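Local coordinates for competence protein ComEA-related protein (Thermus thermophilus, PDB 2DUY) that is of unknown function but carries two helix-hairpin-helix motifs and probably binds DNA, at residues N22-E27 with E45-A50; A40-E45 with K57-G62. One frame throughout, in Å; residues are numbered along the deposited sequence.

Interaction 1. Residues N22-E27 with E45-A50; sequences NEASLE and EGRPYA
Arg-47 reaches from the loop after helix 37-45 along the backbone of Asn-22 to Ala-24, while the amide of Asn-22 answers by gripping the backbone of Tyr-49. The contact joins the loop entering helix 26-29, at the start of the first helix-hairpin-helix motif, to the connection running on towards the second. From CB the arginine chain runs extended through CG, CD and NE, with chi2 and chi3 both near 180°, long enough to span two residues of the opposite loop. CG lies 3.9 Å from OD1 of Asn-22, and CD of Arg-47 passes O of Asn-22 at 3.4 Å. That oxygen then sits over one face of the guanidinium, a stance that makes no hydrogen bond with NE, whose N-H goes to Leu-21 O instead. At the tip, NH2 donates to Ala-24 O at 2.7 Å, the acceptor lying in the guanidinium plane at its edge, and NH1 adds a weak second bond to the same oxygen.

Asparagine suits position 22 because its carboxamide offers an acceptor and a donor side by side. OD1 takes the N-H of Tyr-49 at 2.8 Å on a lone pair, and ND2 donates to Tyr-49 O at 2.9 Å, so one carboxamide pairs with both the N-H and the C=O of Tyr-49. Because every acceptor here is a carbonyl oxygen, the two loops are joined by directional hydrogen bonds rather than by ion pairing.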
loop_
_atom_site.group_PDB
_atom_site.type_symbol
_atom_site.label_atom_id
_atom_site.label_comp_id
_atom_site.label_asym_id
_atom_site.label_seq_id
_atom_site.Cartn_x
_atom_site.Cartn_y
_atom_site.Cartn_z
ATOM N N ASN A 22 0.859 -7.382 1.588
ATOM C CA ASN A 22 0.842 -8.331 2.699
ATOM C C ASN A 22 2.132 -8.486 3.483
ATOM O O ASN A 22 2.105 -8.828 4.671
ATOM C CB ASN A 22 0.452 -9.720 2.193
ATOM C CG ASN A 22 -1.024 -9.837 1.900
ATOM O OD1 ASN A 22 -1.845 -9.181 2.540
ATOM N ND2 ASN A 22 -1.376 -10.702 0.948
ATOM N N GLU A 23 3.259 -8.227 2.834
ATOM C CA GLU A 23 4.541 -8.444 3.488
ATOM C C GLU A 23 5.431 -7.245 3.798
ATOM O O GLU A 23 6.406 -7.377 4.537
ATOM C CB GLU A 23 5.315 -9.481 2.667
ATOM C CG GLU A 23 4.507 -10.755 2.409
ATOM C CD GLU A 23 5.237 -11.755 1.534
ATOM O OE1 GLU A 23 5.789 -11.340 0.495
ATOM O OE2 GLU A 23 5.247 -12.959 1.879
ATOM N N ALA A 24 5.112 -6.077 3.256
ATOM C CA ALA A 24 5.930 -4.893 3.514
ATOM C C ALA A 24 5.883 -4.425 4.965
ATOM O O ALA A 24 4.892 -4.630 5.663
ATOM C CB ALA A 24 5.488 -3.760 2.607
ATOM N N SER A 25 6.966 -3.789 5.407
ATOM C CA SER A 25 7.059 -3.241 6.756
ATOM C C SER A 25 6.394 -1.869 6.685
ATOM O O SER A 25 6.139 -1.366 5.595
ATOM C CB SER A 25 8.516 -3.038 7.143
ATOM O OG SER A 25 9.076 -2.016 6.343
ATOM N N LEU A 26 6.136 -1.256 7.835
ATOM C CA LEU A 26 5.495 0.054 7.854
ATOM C C LEU A 26 6.279 1.076 7.031
ATOM O O LEU A 26 5.696 1.828 6.255
ATOM C CB LEU A 26 5.355 0.566 9.286
ATOM C CG LEU A 26 4.408 1.762 9.420
ATOM C CD1 LEU A 26 2.953 1.266 9.425
ATOM C CD2 LEU A 26 4.725 2.531 10.691
ATOM N N GLU A 27 7.600 1.097 7.214
ATOM C CA GLU A 27 8.485 2.028 6.510
ATOM C C GLU A 27 8.423 1.840 4.996
ATOM O O GLU A 27 8.453 2.811 4.237
ATOM C CB GLU A 27 9.940 1.831 6.947
ATOM C CG GLU A 27 10.207 1.892 8.445
ATOM C CD GLU A 27 10.134 3.294 9.017
ATOM O OE1 GLU A 27 10.494 3.471 10.203
ATOM O OE2 GLU A 27 9.717 4.219 8.290
ATOM N N GLU A 45 -2.950 -3.388 9.388
ATOM C CA GLU A 45 -4.057 -3.892 10.190
ATOM C C GLU A 45 -5.140 -4.569 9.361
ATOM O O GLU A 45 -5.865 -5.431 9.863
ATOM C CB GLU A 45 -4.663 -2.751 11.018
ATOM C CG GLU A 45 -3.722 -2.245 12.111
ATOM C CD GLU A 45 -4.357 -1.205 13.014
ATOM O OE1 GLU A 45 -3.802 -0.945 14.100
ATOM O OE2 GLU A 45 -5.405 -0.644 12.639
ATOM N N GLY A 46 -5.245 -4.189 8.090
ATOM C CA GLY A 46 -6.250 -4.784 7.232
ATOM C C GLY A 46 -5.848 -6.082 6.543
ATOM O O GLY A 46 -6.650 -6.663 5.811
ATOM N N ARG A 47 -4.625 -6.548 6.779
ATOM C CA ARG A 47 -4.133 -7.783 6.160
ATOM C C ARG A 47 -4.946 -8.997 6.591
ATOM O O ARG A 47 -5.470 -9.024 7.702
ATOM C CB ARG A 47 -2.664 -8.002 6.527
ATOM C CG ARG A 47 -1.741 -7.018 5.828
ATOM C CD ARG A 47 -0.314 -7.038 6.351
ATOM N NE ARG A 47 0.486 -6.129 5.530
ATOM C CZ ARG A 47 1.734 -5.754 5.784
ATOM N NH1 ARG A 47 2.371 -6.197 6.866
ATOM N NH2 ARG A 47 2.351 -4.935 4.935
ATOM N N PRO A 48 -5.031 -10.028 5.740
ATOM C CA PRO A 48 -4.426 -10.148 4.413
ATOM C C PRO A 48 -5.272 -9.581 3.279
ATOM O O PRO A 48 -6.482 -9.402 3.422
ATOM C CB PRO A 48 -4.248 -11.655 4.259
ATOM C CG PRO A 48 -5.499 -12.173 4.883
ATOM C CD PRO A 48 -5.646 -11.312 6.144
ATOM N N TYR A 49 -4.607 -9.315 2.160
ATOM C CA TYR A 49 -5.244 -8.824 0.940
ATOM C C TYR A 49 -5.135 -9.949 -0.090
ATOM O O TYR A 49 -4.055 -10.517 -0.267
ATOM C CB TYR A 49 -4.514 -7.580 0.410
ATOM C CG TYR A 49 -4.555 -6.427 1.384
ATOM C CD1 TYR A 49 -3.518 -6.210 2.291
ATOM C CD2 TYR A 49 -5.682 -5.616 1.469
ATOM C CE1 TYR A 49 -3.615 -5.215 3.257
ATOM C CE2 TYR A 49 -5.790 -4.628 2.428
ATOM C CZ TYR A 49 -4.755 -4.433 3.321
ATOM O OH TYR A 49 -4.879 -3.465 4.282
ATOM N N ALA A 50 -6.242 -10.291 -0.750
ATOM C CA ALA A 50 -6.209 -11.346 -1.769
ATOM C C ALA A 50 -5.819 -10.726 -3.108
ATOM O O ALA A 50 -5.249 -11.392 -3.974
ATOM C CB ALA A 50 -7.574 -12.034 -1.878
#

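Interaction 2. Residues A40-E45 with K57-G62; sequences ARRIVE and KVKGIG
A mixed contact, apolar where it is buried and polar at its outer side, seats the last turns of helix 37-45 against the hairpin turn that leads into helix 63-69. Ile-43 and Ile-61, both buried, form the apolar base: CG1 of Ile-43 meets CD1 of Ile-61 at 3.8 Å, and the two side chains cross at about a right angle. Branched aliphatic residues suit these places because each offers a methyl-bearing arm without polar atoms. Val-58 uses both its branches. CG1, held opposite the backbone N by a chi1 of -179°, presses on CB of Arg-42 at 3.5 Å, whereas CG2 faces the side chain of Ile-43 more loosely and also touches the hydroxyl of Tyr-49.

The sequence Val-Lys-Gly-Ile-Gly is the hairpin of a helix-hairpin-helix motif; in relatives such hairpins contact the DNA backbone, and this one may do the same. Here Val-58 to Ile-61 make a type II beta turn, with Ile-61 N bonded to Val-58 O at 3.3 Å. Gly-60 takes up a positive phi of 100°, where a CB would be jammed against the preceding carbonyl O, and Gly-62 stands at the N-cap of the next helix.

On the outer side Arg-42 stretches its extended chain over the turn, and NH1 donates to Lys-59 O at 2.9 Å. The bond is bent (145° at the hydrogen) and comes from well above the carbonyl plane rather than on a lone pair. CB and CD of Lys-59 lie on one side of the guanidinium, offset from its centre. A water accepts from both Arg-42 NH2 and Lys-59 NZ, which stay 4.9 Å apart; taking a hydrogen from each, it probably eases the nearness of the like charges.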
loop_
_atom_site.group_PDB
_atom_site.type_symbol
_atom_site.label_atom_id
_atom_site.label_comp_id
_atom_site.label_asym_id
_atom_site.label_seq_id
_atom_site.Cartn_x
_atom_site.Cartn_y
_atom_site.Cartn_z
ATOM N N ALA A 40 -0.396 3.745 6.404
ATOM C CA ALA A 40 0.473 2.575 6.418
ATOM C C ALA A 40 0.026 1.630 7.529
ATOM O O ALA A 40 -0.025 0.412 7.336
ATOM C CB ALA A 40 1.932 2.992 6.627
ATOM N N ARG A 41 -0.304 2.197 8.681
ATOM C CA ARG A 41 -0.763 1.408 9.827
ATOM C C ARG A 41 -2.071 0.682 9.512
ATOM O O ARG A 41 -2.225 -0.502 9.817
ATOM C CB ARG A 41 -0.983 2.312 11.038
ATOM C CG ARG A 41 -1.137 1.555 12.344
ATOM C CD ARG A 41 -1.831 2.392 13.420
ATOM N NE ARG A 41 -3.273 2.142 13.458
ATOM C CZ ARG A 41 -4.176 2.743 12.689
ATOM N NH1 ARG A 41 -3.807 3.661 11.801
ATOM N NH2 ARG A 41 -5.458 2.412 12.799
ATOM N N ARG A 42 -3.021 1.396 8.913
ATOM C CA ARG A 42 -4.306 0.785 8.567
ATOM C C ARG A 42 -4.135 -0.318 7.527
ATOM O O ARG A 42 -4.863 -1.306 7.536
ATOM C CB ARG A 42 -5.273 1.840 8.025
ATOM C CG ARG A 42 -5.690 2.871 9.059
ATOM C CD ARG A 42 -6.482 4.000 8.430
ATOM N NE ARG A 42 -6.972 4.938 9.435
ATOM C CZ ARG A 42 -7.575 6.089 9.154
ATOM N NH1 ARG A 42 -7.760 6.453 7.886
ATOM N NH2 ARG A 42 -8.000 6.874 10.139
ATOM N N ILE A 43 -3.188 -0.144 6.616
ATOM C CA ILE A 43 -2.957 -1.165 5.603
ATOM C C ILE A 43 -2.486 -2.447 6.298
ATOM O O ILE A 43 -3.000 -3.519 6.011
ATOM C CB ILE A 43 -1.914 -0.698 4.559
ATOM C CG1 ILE A 43 -2.539 0.391 3.680
ATOM C CG2 ILE A 43 -1.443 -1.888 3.693
ATOM C CD1 ILE A 43 -1.565 1.053 2.718
ATOM N N VAL A 44 -1.528 -2.341 7.217
ATOM C CA VAL A 44 -1.039 -3.544 7.919
ATOM C C VAL A 44 -2.167 -4.207 8.695
ATOM O O VAL A 44 -2.326 -5.436 8.671
ATOM C CB VAL A 44 0.091 -3.230 8.932
ATOM C CG1 VAL A 44 0.480 -4.516 9.683
ATOM C CG2 VAL A 44 1.300 -2.667 8.212
ATOM N N GLU A 45 -2.950 -3.388 9.388
ATOM C CA GLU A 45 -4.057 -3.892 10.190
ATOM C C GLU A 45 -5.140 -4.569 9.361
ATOM O O GLU A 45 -5.865 -5.431 9.863
ATOM C CB GLU A 45 -4.663 -2.751 11.018
ATOM C CG GLU A 45 -3.722 -2.245 12.111
ATOM C CD GLU A 45 -4.357 -1.205 13.014
ATOM O OE1 GLU A 45 -3.802 -0.945 14.100
ATOM O OE2 GLU A 45 -5.405 -0.644 12.639
ATOM N N LYS A 57 -10.714 -1.516 1.229
ATOM C CA LYS A 57 -11.321 -1.732 2.544
ATOM C C LYS A 57 -10.646 -0.852 3.594
ATOM O O LYS A 57 -11.134 -0.737 4.716
ATOM C CB LYS A 57 -11.201 -3.191 2.989
ATOM C CG LYS A 57 -9.812 -3.613 3.428
ATOM C CD LYS A 57 -9.861 -4.976 4.109
ATOM C CE LYS A 57 -8.776 -5.897 3.598
ATOM N NZ LYS A 57 -8.849 -7.238 4.256
ATOM N N VAL A 58 -9.534 -0.221 3.224
ATOM C CA VAL A 58 -8.794 0.623 4.161
ATOM C C VAL A 58 -9.345 2.039 4.189
ATOM O O VAL A 58 -9.481 2.675 3.146
ATOM C CB VAL A 58 -7.305 0.691 3.790
ATOM C CG1 VAL A 58 -6.560 1.554 4.797
ATOM C CG2 VAL A 58 -6.723 -0.708 3.753
ATOM N N LYS A 59 -9.665 2.530 5.384
ATOM C CA LYS A 59 -10.215 3.876 5.497
ATOM C C LYS A 59 -9.171 4.875 5.030
ATOM O O LYS A 59 -8.019 4.821 5.455
ATOM C CB LYS A 59 -10.618 4.172 6.947
ATOM C CG LYS A 59 -11.401 5.473 7.134
ATOM C CD LYS A 59 -11.908 5.605 8.578
ATOM C CE LYS A 59 -12.970 6.696 8.725
ATOM N NZ LYS A 59 -12.459 8.053 8.390
ATOM N N GLY A 60 -9.571 5.773 4.136
ATOM C CA GLY A 60 -8.644 6.779 3.653
ATOM C C GLY A 60 -8.009 6.534 2.300
ATOM O O GLY A 60 -7.335 7.418 1.771
ATOM N N ILE A 61 -8.198 5.346 1.738
ATOM C CA ILE A 61 -7.626 5.039 0.435
ATOM C C ILE A 61 -8.717 5.059 -0.635
ATOM O O ILE A 61 -9.332 4.040 -0.938
ATOM C CB ILE A 61 -6.921 3.666 0.437
ATOM C CG1 ILE A 61 -5.720 3.713 1.390
ATOM C CG2 ILE A 61 -6.445 3.319 -0.961
ATOM C CD1 ILE A 61 -4.932 2.413 1.473
ATOM N N GLY A 62 -8.953 6.242 -1.185
ATOM C CA GLY A 62 -9.965 6.390 -2.212
ATOM C C GLY A 62 -9.477 5.846 -3.538
ATOM O O GLY A 62 -8.299 5.525 -3.684
HETATM O O HOH W 1 -10.302 8.683 9.971
#

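Overall arrangement
From the N terminus, the chain passes strand 19-20 and enters 22-27, which runs into helix 26-29. Helix 37-45 follows, and interaction 1 closes its loop at 45-50, where that helix ends and the next connection begins. Interaction 2 starts before this first loop is complete, at 40-45, and closes at 57-62, so the two contacts cross along the sequence and share Glu-45. Interaction 1 ties the entry to the first helices to the connection beyond them; interaction 2 ties helix 37-45 to the second hairpin, ahead of helix 63-69. They also touch in space: Tyr-49 OH approaches Ile-43 O, and Lys-57 NZ approaches Gly-46 O, both probable hydrogen bonds.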